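Local coordinates for 6-aminohexanoate-cyclic-dimer hydrolase (Arthrobacter sp., PDB 3A2Q), which hydrolyses the cyclic dimer of 6-aminohexanoate, a nylon-6 by-product, opening one of its two amide bonds to give the linear dimer, at residues L258-L263 / L291-N296; L384-V389 / G450-A455; A97-Y102 / P196-T201. The protein carries 1 engineered substitution. All blocks are in the same frame, centred on the assembly; numbering follows the deposited sequence.

Contact 1: residues L258-L263 / L291-N296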
ATOM      1  N   LEU A 258     -12.630  20.829  11.485  1.00 34.97           N
ATOM      2  CA  LEU A 258     -13.167  19.481  11.646  1.00 31.90           C
ATOM      3  C   LEU A 258     -12.929  18.922  13.043  1.00 28.89           C
ATOM      4  O   LEU A 258     -12.018  19.351  13.746  1.00 29.70           O
ATOM      5  CB  LEU A 258     -12.523  18.551  10.615  1.00 33.10           C
ATOM      6  CG  LEU A 258     -12.640  18.956   9.146  1.00 36.17           C
ATOM      7  CD1 LEU A 258     -11.872  17.967   8.283  1.00 35.46           C
ATOM      8  CD2 LEU A 258     -14.104  18.992   8.739  1.00 31.98           C
ATOM      9  N   ARG A 259     -13.762  17.965  13.443  1.00 29.12           N
ATOM     10  CA  ARG A 259     -13.619  17.317  14.740  1.00 30.34           C
ATOM     11  C   ARG A 259     -12.547  16.253  14.537  1.00 30.29           C
ATOM     12  O   ARG A 259     -12.755  15.282  13.806  1.00 27.00           O
ATOM     13  CB  ARG A 259     -14.933  16.651  15.172  1.00 35.87           C
ATOM     14  CG  ARG A 259     -15.935  17.592  15.812  1.00 47.85           C
ATOM     15  CD  ARG A 259     -15.565  17.923  17.264  1.00 59.24           C
ATOM     16  NE  ARG A 259     -15.923  16.856  18.203  1.00 65.13           N
ATOM     17  CZ  ARG A 259     -15.775  16.934  19.524  1.00 68.44           C
ATOM     18  NH1 ARG A 259     -15.272  18.032  20.078  1.00 65.06           N
ATOM     19  NH2 ARG A 259     -16.143  15.917  20.295  1.00 67.89           N
ATOM     20  N   VAL A 260     -11.405  16.446  15.180  1.00 29.70           N
ATOM     21  CA  VAL A 260     -10.288  15.521  15.047  1.00 28.13           C
ATOM     22  C   VAL A 260      -9.954  14.820  16.349  1.00 28.94           C
ATOM     23  O   VAL A 260      -9.846  15.457  17.394  1.00 30.75           O
ATOM     24  CB  VAL A 260      -9.022  16.262  14.563  1.00 29.40           C
ATOM     25  CG1 VAL A 260      -7.868  15.273  14.387  1.00 25.33           C
ATOM     26  CG2 VAL A 260      -9.310  16.993  13.265  1.00 26.20           C
ATOM     27  N   GLY A 261      -9.791  13.504  16.275  1.00 27.21           N
ATOM     28  CA  GLY A 261      -9.424  12.734  17.447  1.00 27.21           C
ATOM     29  C   GLY A 261      -8.017  12.215  17.203  1.00 29.86           C
ATOM     30  O   GLY A 261      -7.697  11.800  16.091  1.00 27.81           O
ATOM     31  N   VAL A 262      -7.165  12.251  18.221  1.00 28.80           N
ATOM     32  CA  VAL A 262      -5.800  11.772  18.062  1.00 31.06           C
ATOM     33  C   VAL A 262      -5.537  10.622  19.024  1.00 29.00           C
ATOM     34  O   VAL A 262      -5.973  10.642  20.178  1.00 28.30           O
ATOM     35  CB  VAL A 262      -4.766  12.912  18.293  1.00 35.05           C
ATOM     36  CG1 VAL A 262      -4.975  13.549  19.647  1.00 38.98           C
ATOM     37  CG2 VAL A 262      -3.348  12.364  18.180  1.00 34.93           C
ATOM     38  N   LEU A 263      -4.846   9.604  18.525  1.00 27.59           N
ATOM     39  CA  LEU A 263      -4.518   8.424  19.309  1.00 27.07           C
ATOM     40  C   LEU A 263      -3.004   8.313  19.443  1.00 26.66           C
ATOM     41  O   LEU A 263      -2.293   8.211  18.438  1.00 27.53           O
ATOM     42  CB  LEU A 263      -5.065   7.175  18.613  1.00 23.49           C
ATOM     43  CG  LEU A 263      -4.728   5.815  19.241  1.00 26.23           C
ATOM     44  CD1 LEU A 263      -5.315   5.731  20.646  1.00 24.19           C
ATOM     45  CD2 LEU A 263      -5.287   4.690  18.364  1.00 26.26           C
ATOM     46  N   LEU A 291      -3.965  24.969  12.918  1.00 39.52           N
ATOM     47  CA  LEU A 291      -4.691  25.294  11.696  1.00 41.00           C
ATOM     48  C   LEU A 291      -6.156  25.619  11.970  1.00 40.77           C
ATOM     49  O   LEU A 291      -6.902  25.976  11.056  1.00 41.04           O
ATOM     50  CB  LEU A 291      -4.588  24.134  10.701  1.00 42.53           C
ATOM     51  CG  LEU A 291      -3.195  23.910  10.108  1.00 47.30           C
ATOM     52  CD1 LEU A 291      -3.161  22.616   9.314  1.00 46.17           C
ATOM     53  CD2 LEU A 291      -2.828  25.093   9.228  1.00 46.48           C
ATOM     54  N   GLY A 292      -6.568  25.481  13.227  1.00 40.97           N
ATOM     55  CA  GLY A 292      -7.936  25.798  13.590  1.00 41.27           C
ATOM     56  C   GLY A 292      -8.891  24.643  13.829  1.00 41.20           C
ATOM     57  O   GLY A 292     -10.036  24.866  14.222  1.00 40.33           O
ATOM     58  N   HIS A 293      -8.448  23.412  13.598  1.00 38.71           N
ATOM     59  CA  HIS A 293      -9.326  22.269  13.808  1.00 35.52           C
ATOM     60  C   HIS A 293      -9.593  22.042  15.290  1.00 35.16           C
ATOM     61  O   HIS A 293      -8.861  22.539  16.149  1.00 35.03           O
ATOM     62  CB  HIS A 293      -8.714  21.009  13.191  1.00 32.14           C
ATOM     63  CG  HIS A 293      -8.569  21.079  11.704  1.00 28.79           C
ATOM     64  ND1 HIS A 293      -9.641  20.988  10.845  1.00 28.77           N
ATOM     65  CD2 HIS A 293      -7.477  21.258  10.924  1.00 26.76           C
ATOM     66  CE1 HIS A 293      -9.218  21.107   9.601  1.00 29.69           C
ATOM     67  NE2 HIS A 293      -7.908  21.271   9.620  1.00 30.89           N
ATOM     68  N   ASP A 294     -10.657  21.303  15.584  1.00 31.64           N
ATOM     69  CA  ASP A 294     -11.009  20.994  16.960  1.00 33.85           C
ATOM     70  C   ASP A 294     -10.362  19.650  17.280  1.00 33.55           C
ATOM     71  O   ASP A 294     -10.982  18.594  17.132  1.00 29.97           O
ATOM     72  CB  ASP A 294     -12.530  20.919  17.108  1.00 35.97           C
ATOM     73  CG  ASP A 294     -12.967  20.565  18.513  1.00 42.24           C
ATOM     74  OD1 ASP A 294     -12.182  20.773  19.463  1.00 46.39           O
ATOM     75  OD2 ASP A 294     -14.110  20.086  18.668  1.00 50.01           O
ATOM     76  N   VAL A 295      -9.107  19.708  17.713  1.00 33.96           N
ATOM     77  CA  VAL A 295      -8.331  18.511  18.024  1.00 33.07           C
ATOM     78  C   VAL A 295      -8.462  18.061  19.477  1.00 33.37           C
ATOM     79  O   VAL A 295      -8.292  18.852  20.402  1.00 36.35           O
ATOM     80  CB  VAL A 295      -6.849  18.746  17.685  1.00 29.09           C
ATOM     81  CG1 VAL A 295      -6.059  17.453  17.857  1.00 33.87           C
ATOM     82  CG2 VAL A 295      -6.730  19.262  16.264  1.00 24.82           C
ATOM     83  N   ASN A 296      -8.744  16.776  19.665  1.00 30.78           N
ATOM     84  CA  ASN A 296      -8.936  16.209  20.995  1.00 33.39           C
ATOM     85  C   ASN A 296      -8.355  14.805  21.097  1.00 32.55           C
ATOM     86  O   ASN A 296      -8.205  14.117  20.091  1.00 30.49           O
ATOM     87  CB  ASN A 296     -10.433  16.118  21.300  1.00 35.33           C
ATOM     88  CG  ASN A 296     -11.131  17.452  21.196  1.00 40.30           C
ATOM     89  OD1 ASN A 296     -11.016  18.292  22.083  1.00 43.35           O
ATOM     90  ND2 ASN A 296     -11.856  17.660  20.098  1.00 42.38           N
TER
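R259 and D294 form a salt bridge across two neighbouring parallel strands: NH1 of R259 reaches OD2 of D294 at 2.7 Å. The oxygen lies in the guanidinium plane, whereas the arginine meets it on the syn side, somewhat out of the carboxylate plane; the two planes are turned 45° apart. The two side chains run side by side, and the arginine folds at both chi2 (-77°) and chi3 (-79°), bringing CD as well as NH1 up to OD2. W381 adds a cation-pi partner for R259. D294 OD1 takes a weak bond of 3.2 Å from ND2 of N296.

At the start of the ladder H293 offers a side-chain acceptor. H293 ND1, met in the ring plane, accepts the N-H of L258 at 3.1 Å in a nearly straight bond, and NE2 is bonded to OE1 of Q469. The parallel ladder then alternates: D294 N to L258 O, V260 N to D294 O (2.9 Å), N296 N to V260 O (2.8 Å) and V262 N to N296 O. Helix 275-290 links these strands in a beta-alpha-beta unit and ends in a Schellman motif at G292. On the face turned toward that helix, CB of V260 packs against CG2 of V295 at 4.1 Å; A285 touches both V262 and V295.

The strand at the edge of the sheet within this chain is therefore amphipathic, with D294 and N296 on the R259 side and V295 against the helix. Because ND1 of H293 accepts a hydrogen bond from a backbone N-H, the imidazole is probably neutral and protonated on NE2.

Contact 2: residues L384-V389 / G450-A455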
ATOM      1  N   LEU A 384      -9.420  10.764  12.326  1.00 22.28           N
ATOM      2  CA  LEU A 384      -8.644  10.139  13.387  1.00 23.34           C
ATOM      3  C   LEU A 384      -7.196  10.285  12.939  1.00 23.63           C
ATOM      4  O   LEU A 384      -6.878  10.027  11.779  1.00 24.72           O
ATOM      5  CB  LEU A 384      -8.976   8.645  13.525  1.00 21.99           C
ATOM      6  CG  LEU A 384      -8.113   7.903  14.556  1.00 25.35           C
ATOM      7  CD1 LEU A 384      -8.507   8.340  15.961  1.00 24.79           C
ATOM      8  CD2 LEU A 384      -8.291   6.393  14.418  1.00 20.86           C
ATOM      9  N   ILE A 385      -6.338  10.738  13.848  1.00 23.75           N
ATOM     10  CA  ILE A 385      -4.917  10.892  13.576  1.00 24.70           C
ATOM     11  C   ILE A 385      -4.212   9.885  14.477  1.00 23.14           C
ATOM     12  O   ILE A 385      -4.459   9.844  15.683  1.00 23.64           O
ATOM     13  CB  ILE A 385      -4.388  12.302  13.959  1.00 29.85           C
ATOM     14  CG1 ILE A 385      -5.309  13.389  13.409  1.00 38.91           C
ATOM     15  CG2 ILE A 385      -2.973  12.487  13.417  1.00 32.16           C
ATOM     16  CD1 ILE A 385      -5.471  13.361  11.917  1.00 42.51           C
ATOM     17  N   LEU A 386      -3.348   9.062  13.894  1.00 23.93           N
ATOM     18  CA  LEU A 386      -2.611   8.082  14.675  1.00 23.96           C
ATOM     19  C   LEU A 386      -1.376   7.658  13.894  1.00 23.57           C
ATOM     20  O   LEU A 386      -1.308   7.851  12.681  1.00 21.94           O
ATOM     21  CB  LEU A 386      -3.485   6.857  14.970  1.00 24.84           C
ATOM     22  CG  LEU A 386      -3.840   5.911  13.814  1.00 26.25           C
ATOM     23  CD1 LEU A 386      -4.510   4.668  14.382  1.00 25.58           C
ATOM     24  CD2 LEU A 386      -4.755   6.601  12.812  1.00 20.82           C
ATOM     25  N   PRO A 387      -0.366   7.099  14.586  1.00 21.29           N
ATOM     26  CA  PRO A 387       0.846   6.667  13.878  1.00 21.83           C
ATOM     27  C   PRO A 387       0.470   5.600  12.856  1.00 19.93           C
ATOM     28  O   PRO A 387      -0.478   4.853  13.074  1.00 23.05           O
ATOM     29  CB  PRO A 387       1.721   6.096  14.999  1.00 23.30           C
ATOM     30  CG  PRO A 387       1.240   6.816  16.226  1.00 24.55           C
ATOM     31  CD  PRO A 387      -0.250   6.883  16.036  1.00 22.87           C
ATOM     32  N   THR A 388       1.190   5.525  11.740  1.00 19.69           N
ATOM     33  CA  THR A 388       0.873   4.503  10.752  1.00 21.28           C
ATOM     34  C   THR A 388       1.342   3.153  11.299  1.00 24.18           C
ATOM     35  O   THR A 388       0.604   2.171  11.243  1.00 21.38           O
ATOM     36  CB  THR A 388       1.552   4.784   9.402  1.00 23.27           C
ATOM     37  OG1 THR A 388       1.165   6.079   8.940  1.00 23.45           O
ATOM     38  CG2 THR A 388       1.120   3.748   8.360  1.00 20.14           C
ATOM     39  N   VAL A 389       2.566   3.110  11.824  1.00 23.60           N
ATOM     40  CA  VAL A 389       3.098   1.875  12.408  1.00 23.45           C
ATOM     41  C   VAL A 389       3.350   2.111  13.897  1.00 25.86           C
ATOM     42  O   VAL A 389       3.420   3.261  14.342  1.00 28.00           O
ATOM     43  CB  VAL A 389       4.394   1.407  11.703  1.00 24.80           C
ATOM     44  CG1 VAL A 389       4.107   1.148  10.235  1.00 26.99           C
ATOM     45  CG2 VAL A 389       5.497   2.443  11.866  1.00 28.60           C
ATOM     46  N   GLY A 450       5.723   7.355   9.574  1.00 23.15           N
ATOM     47  CA  GLY A 450       4.524   7.911   8.978  1.00 22.75           C
ATOM     48  C   GLY A 450       3.435   8.269   9.973  1.00 23.18           C
ATOM     49  O   GLY A 450       3.354   7.703  11.067  1.00 22.08           O
ATOM     50  N   VAL A 451       2.611   9.246   9.601  1.00 19.59           N
ATOM     51  CA  VAL A 451       1.480   9.656  10.422  1.00 22.29           C
ATOM     52  C   VAL A 451       0.246   9.298   9.589  1.00 20.46           C
ATOM     53  O   VAL A 451       0.169   9.629   8.398  1.00 22.52           O
ATOM     54  CB  VAL A 451       1.513  11.169  10.727  1.00 24.63           C
ATOM     55  CG1 VAL A 451       0.252  11.577  11.472  1.00 25.70           C
ATOM     56  CG2 VAL A 451       2.738  11.489  11.580  1.00 26.91           C
ATOM     57  N   GLN A 452      -0.699   8.602  10.212  1.00 20.67           N
ATOM     58  CA  GLN A 452      -1.899   8.144   9.519  1.00 23.97           C
ATOM     59  C   GLN A 452      -3.126   9.001   9.812  1.00 22.01           C
ATOM     60  O   GLN A 452      -3.345   9.429  10.946  1.00 24.17           O
ATOM     61  CB  GLN A 452      -2.192   6.682   9.900  1.00 20.79           C
ATOM     62  CG  GLN A 452      -3.252   6.007   9.022  1.00 21.91           C
ATOM     63  CD  GLN A 452      -3.511   4.542   9.364  1.00 22.50           C
ATOM     64  OE1 GLN A 452      -4.094   3.811   8.565  1.00 23.62           O
ATOM     65  NE2 GLN A 452      -3.093   4.113  10.556  1.00 22.92           N
ATOM     66  N   ILE A 453      -3.920   9.240   8.776  1.00 23.61           N
ATOM     67  CA  ILE A 453      -5.146  10.017   8.911  1.00 23.74           C
ATOM     68  C   ILE A 453      -6.253   9.150   8.315  1.00 21.15           C
ATOM     69  O   ILE A 453      -6.091   8.603   7.225  1.00 20.75           O
ATOM     70  CB  ILE A 453      -5.085  11.340   8.110  1.00 24.65           C
ATOM     71  CG1 ILE A 453      -3.733  12.025   8.312  1.00 38.93           C
ATOM     72  CG2 ILE A 453      -6.212  12.256   8.552  1.00 30.70           C
ATOM     73  CD1 ILE A 453      -3.414  12.350   9.737  1.00 42.26           C
ATOM     74  N   VAL A 454      -7.366   9.027   9.033  1.00 20.19           N
ATOM     75  CA  VAL A 454      -8.495   8.216   8.584  1.00 19.78           C
ATOM     76  C   VAL A 454      -9.774   9.057   8.551  1.00 22.55           C
ATOM     77  O   VAL A 454     -10.123   9.684   9.547  1.00 23.52           O
ATOM     78  CB  VAL A 454      -8.750   7.033   9.545  1.00 19.74           C
ATOM     79  CG1 VAL A 454      -9.810   6.107   8.958  1.00 20.61           C
ATOM     80  CG2 VAL A 454      -7.444   6.279   9.814  1.00 20.27           C
ATOM     81  N   ALA A 455     -10.469   9.044   7.419  1.00 24.69           N
ATOM     82  CA  ALA A 455     -11.714   9.793   7.268  1.00 25.57           C
ATOM     83  C   ALA A 455     -12.895   8.832   7.156  1.00 25.64           C
ATOM     84  O   ALA A 455     -12.713   7.617   7.077  1.00 26.06           O
ATOM     85  CB  ALA A 455     -11.643  10.685   6.034  1.00 21.41           C
TER
HETATM   86  O   HOH W   1       4.316   5.353  12.142  1.00 31.72           O
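The carboxamide of Q452 lies alongside L386, its NE2 resting 3.7 Å from CD2 of the leucine. The two residues form a hydrogen-bonded pair in an antiparallel ladder within the mixed sheet of this amidase-family enzyme. Q452 CG stands anti to the backbone N (chi1 -168°) and the chain beyond is extended, laying the amide along L386; there R176 NH1 bonds to OE1 and the carbonyl of F424 receives NE2, which fixes the amide's rotation.

Beneath these side chains the backbones exchange both bonds of each hydrogen-bonded pair. L386 N reaches Q452 O at 3.0 Å and Q452 N returns to L386 O at 2.7 Å; L384 and V454 repeat the exchange, with both donors in the carbonyl planes. On the Q452 side of the sheet L386 CD2 also meets CG2 of V454 at 4.0 Å. On the other, CG2 of I385 touches CG1 of V451 at 3.9 Å, and L288 and A284 of helix 275-290 pack against I385 and V451 respectively.

The ladder stops at P387, whose buried carbonyl O has no partner in the model. T388 turns its hydroxyl to S437. T388 N nevertheless reaches G450 O at 3.1 Å, coming from well above the carbonyl plane, and a water bridges the same oxygen to V389: it donates to G450 O at 2.8 Å and accepts V389 N at 2.9 Å.

Contact 3: residues A97-Y102 / P196-T201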
ATOM      1  N   ALA A  97       1.285 -13.078 -17.929  1.00 45.83           N
ATOM      2  CA  ALA A  97      -0.142 -12.763 -17.957  1.00 45.87           C
ATOM      3  C   ALA A  97      -0.617 -12.546 -19.390  1.00 46.45           C
ATOM      4  O   ALA A  97       0.148 -12.094 -20.244  1.00 47.25           O
ATOM      5  CB  ALA A  97      -0.419 -11.523 -17.120  1.00 43.48           C
ATOM      6  N   ASP A  98      -1.884 -12.851 -19.648  1.00 47.15           N
ATOM      7  CA  ASP A  98      -2.438 -12.701 -20.990  1.00 46.83           C
ATOM      8  C   ASP A  98      -3.280 -11.447 -21.201  1.00 45.77           C
ATOM      9  O   ASP A  98      -3.795 -11.228 -22.299  1.00 44.50           O
ATOM     10  CB  ASP A  98      -3.277 -13.928 -21.346  1.00 53.07           C
ATOM     11  CG  ASP A  98      -4.352 -14.212 -20.318  1.00 61.23           C
ATOM     12  OD1 ASP A  98      -5.127 -13.287 -19.998  1.00 63.46           O
ATOM     13  OD2 ASP A  98      -4.423 -15.359 -19.828  1.00 69.29           O
ATOM     14  N   HIS A  99      -3.417 -10.620 -20.169  1.00 41.09           N
ATOM     15  CA  HIS A  99      -4.220  -9.407 -20.298  1.00 39.58           C
ATOM     16  C   HIS A  99      -3.763  -8.279 -19.378  1.00 36.90           C
ATOM     17  O   HIS A  99      -2.872  -8.462 -18.551  1.00 39.19           O
ATOM     18  CB  HIS A  99      -5.680  -9.715 -19.980  1.00 38.17           C
ATOM     19  CG  HIS A  99      -5.918 -10.051 -18.540  1.00 41.24           C
ATOM     20  ND1 HIS A  99      -5.585 -11.271 -17.995  1.00 43.49           N
ATOM     21  CD2 HIS A  99      -6.406  -9.304 -17.521  1.00 44.27           C
ATOM     22  CE1 HIS A  99      -5.855 -11.262 -16.702  1.00 44.22           C
ATOM     23  NE2 HIS A  99      -6.354 -10.080 -16.389  1.00 45.30           N
ATOM     24  N   ASP A 100      -4.391  -7.116 -19.538  1.00 33.24           N
ATOM     25  CA  ASP A 100      -4.109  -5.947 -18.710  1.00 32.63           C
ATOM     26  C   ASP A 100      -5.231  -5.811 -17.683  1.00 32.77           C
ATOM     27  O   ASP A 100      -6.405  -5.991 -18.010  1.00 32.85           O
ATOM     28  CB  ASP A 100      -4.091  -4.650 -19.534  1.00 34.56           C
ATOM     29  CG  ASP A 100      -2.815  -4.459 -20.329  1.00 36.78           C
ATOM     30  OD1 ASP A 100      -1.739  -4.882 -19.859  1.00 37.76           O
ATOM     31  OD2 ASP A 100      -2.891  -3.854 -21.421  1.00 43.03           O
ATOM     32  N   ALA A 101      -4.877  -5.499 -16.443  1.00 31.27           N
ATOM     33  CA  ALA A 101      -5.896  -5.298 -15.419  1.00 31.19           C
ATOM     34  C   ALA A 101      -6.486  -3.929 -15.727  1.00 30.16           C
ATOM     35  O   ALA A 101      -5.848  -3.122 -16.401  1.00 32.26           O
ATOM     36  CB  ALA A 101      -5.266  -5.296 -14.034  1.00 28.29           C
ATOM     37  N   TYR A 102      -7.699  -3.662 -15.254  1.00 29.18           N
ATOM     38  CA  TYR A 102      -8.315  -2.365 -15.501  1.00 28.72           C
ATOM     39  C   TYR A 102      -7.398  -1.237 -15.026  1.00 29.51           C
ATOM     40  O   TYR A 102      -7.270  -0.214 -15.692  1.00 28.74           O
ATOM     41  CB  TYR A 102      -9.663  -2.273 -14.783  1.00 28.15           C
ATOM     42  CG  TYR A 102     -10.748  -3.155 -15.362  1.00 31.17           C
ATOM     43  CD1 TYR A 102     -11.610  -3.866 -14.525  1.00 28.59           C
ATOM     44  CD2 TYR A 102     -10.937  -3.259 -16.744  1.00 33.78           C
ATOM     45  CE1 TYR A 102     -12.631  -4.657 -15.043  1.00 32.55           C
ATOM     46  CE2 TYR A 102     -11.963  -4.051 -17.274  1.00 35.88           C
ATOM     47  CZ  TYR A 102     -12.807  -4.745 -16.415  1.00 33.74           C
ATOM     48  OH  TYR A 102     -13.846  -5.508 -16.914  1.00 30.78           O
ATOM     49  N   PRO A 196      -9.828  -3.869  -8.940  1.00 24.32           N
ATOM     50  CA  PRO A 196      -8.708  -4.816  -8.991  1.00 26.35           C
ATOM     51  C   PRO A 196      -8.987  -5.836 -10.100  1.00 26.76           C
ATOM     52  O   PRO A 196      -8.244  -6.804 -10.264  1.00 28.21           O
ATOM     53  CB  PRO A 196      -8.765  -5.476  -7.628  1.00 26.31           C
ATOM     54  CG  PRO A 196     -10.251  -5.620  -7.439  1.00 28.53           C
ATOM     55  CD  PRO A 196     -10.819  -4.297  -7.935  1.00 28.58           C
ATOM     56  N   GLY A 197     -10.070  -5.610 -10.843  1.00 26.23           N
ATOM     57  CA  GLY A 197     -10.465  -6.517 -11.910  1.00 24.57           C
ATOM     58  C   GLY A 197      -9.721  -6.360 -13.225  1.00 28.35           C
ATOM     59  O   GLY A 197      -8.789  -5.560 -13.322  1.00 27.19           O
ATOM     60  N   PRO A 198     -10.145  -7.079 -14.280  1.00 29.95           N
ATOM     61  CA  PRO A 198     -11.271  -8.024 -14.340  1.00 27.81           C
ATOM     62  C   PRO A 198     -11.143  -9.313 -13.522  1.00 30.35           C
ATOM     63  O   PRO A 198     -12.135 -10.008 -13.293  1.00 28.88           O
ATOM     64  CB  PRO A 198     -11.401  -8.313 -15.836  1.00 28.92           C
ATOM     65  CG  PRO A 198     -10.002  -8.132 -16.339  1.00 34.64           C
ATOM     66  CD  PRO A 198      -9.537  -6.903 -15.611  1.00 26.74           C
ATOM     67  N   LEU A 199      -9.932  -9.649 -13.100  1.00 29.09           N
ATOM     68  CA  LEU A 199      -9.745 -10.859 -12.309  1.00 30.46           C
ATOM     69  C   LEU A 199     -10.417 -10.736 -10.945  1.00 32.70           C
ATOM     70  O   LEU A 199     -10.666  -9.633 -10.458  1.00 31.99           O
ATOM     71  CB  LEU A 199      -8.255 -11.144 -12.093  1.00 32.20           C
ATOM     72  CG  LEU A 199      -7.454 -11.771 -13.235  1.00 36.03           C
ATOM     73  CD1 LEU A 199      -5.970 -11.784 -12.886  1.00 38.51           C
ATOM     74  CD2 LEU A 199      -7.964 -13.182 -13.482  1.00 32.32           C
ATOM     75  N   VAL A 200     -10.714 -11.885 -10.349  1.00 31.57           N
ATOM     76  CA  VAL A 200     -11.305 -11.958  -9.021  1.00 32.52           C
ATOM     77  C   VAL A 200     -10.316 -12.823  -8.249  1.00 35.23           C
ATOM     78  O   VAL A 200     -10.329 -14.049  -8.360  1.00 37.49           O
ATOM     79  CB  VAL A 200     -12.687 -12.652  -9.037  1.00 30.11           C
ATOM     80  CG1 VAL A 200     -13.232 -12.752  -7.618  1.00 32.37           C
ATOM     81  CG2 VAL A 200     -13.648 -11.873  -9.917  1.00 30.73           C
ATOM     82  N   THR A 201      -9.453 -12.184  -7.471  1.00 32.87           N
ATOM     83  CA  THR A 201      -8.441 -12.915  -6.726  1.00 33.13           C
ATOM     84  C   THR A 201      -8.575 -12.813  -5.217  1.00 31.93           C
ATOM     85  O   THR A 201      -9.302 -11.965  -4.696  1.00 31.45           O
ATOM     86  CB  THR A 201      -7.025 -12.425  -7.117  1.00 34.11           C
ATOM     87  OG1 THR A 201      -6.862 -11.052  -6.736  1.00 33.20           O
ATOM     88  CG2 THR A 201      -6.821 -12.539  -8.617  1.00 33.00           C
TER
HETATM   89  O   HOH W   2      -7.475  -8.475 -14.040  1.00 38.23           O
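P198, which follows a cis peptide bond, sets its CD over the centre of the Y102 ring, 3.7 Å from the centroid and only 6° off the ring normal. This CH-pi contact joins two irregular loops of the amidase-family fold, one entering helix 102-110 through its N-cap residue A101 and the other preceding helix 202-207. The proline ring lies nearly parallel over one face of the tyrosine, so that CB of P198 comes near the phenol end, 3.9 Å from OH of Y102, while the backbone N of P198 also lies over the ring. R233 adds a cation-pi interaction to the same tyrosine.

The aromatic contact is reinforced by one direct backbone bond. The N-H of Y102, at the helix start, points to the carbonyl O of G197 at 2.9 Å. G197 O thus supplies an acceptor from a distant part of the chain, while CA of A101 packs against the same oxygen. Nearby, D100 turns away from this interface: its carboxylate is held by the salt bridge to R108 and by the backbone N of Q79.

Farther along, the imidazole of H99 reaches across to P198 and L199. Its CG sits between the backbone N and carbonyl carbon (chi1 68°), and the ring thereby presents its NE2 edge to the other loop, with CG of L199 3.7 Å from H99 NE2. P198 CG approaches the same ring at CD2. The other ring nitrogen, ND1, donates to OD1 of D98, a bond that helps fix the ring's rotation. A water in the imidazole plane completes the bridge between the loops, 3.1 Å from NE2 of H99 and accepting L199 N at 2.9 Å.

Contacts 1 and 2 are neighbours in one sheet, their centres 13 Å apart: strands 259-262 and 383-387 are joined by probable hydrogen bonds from I385 N to G261 O (2.8 Å) and from L263 N to I385 O (2.9 Å). Contact 3 lies on the opposite side of the chain's centre, about 40 Å from contact 1 and 31 Å from contact 2, centre to centre. Contacts 2 and 3 lie nearer the active site than contact 1. The T388 side chain is about 11 Å from that of A174, the engineered residue at the probable nucleophile position; the side chain of A101 is about 11 Å from that of K72, a probable charge-relay residue. Q452 and L199 side chains lie about 12 and 14 Å from bound 6-aminohexanoate.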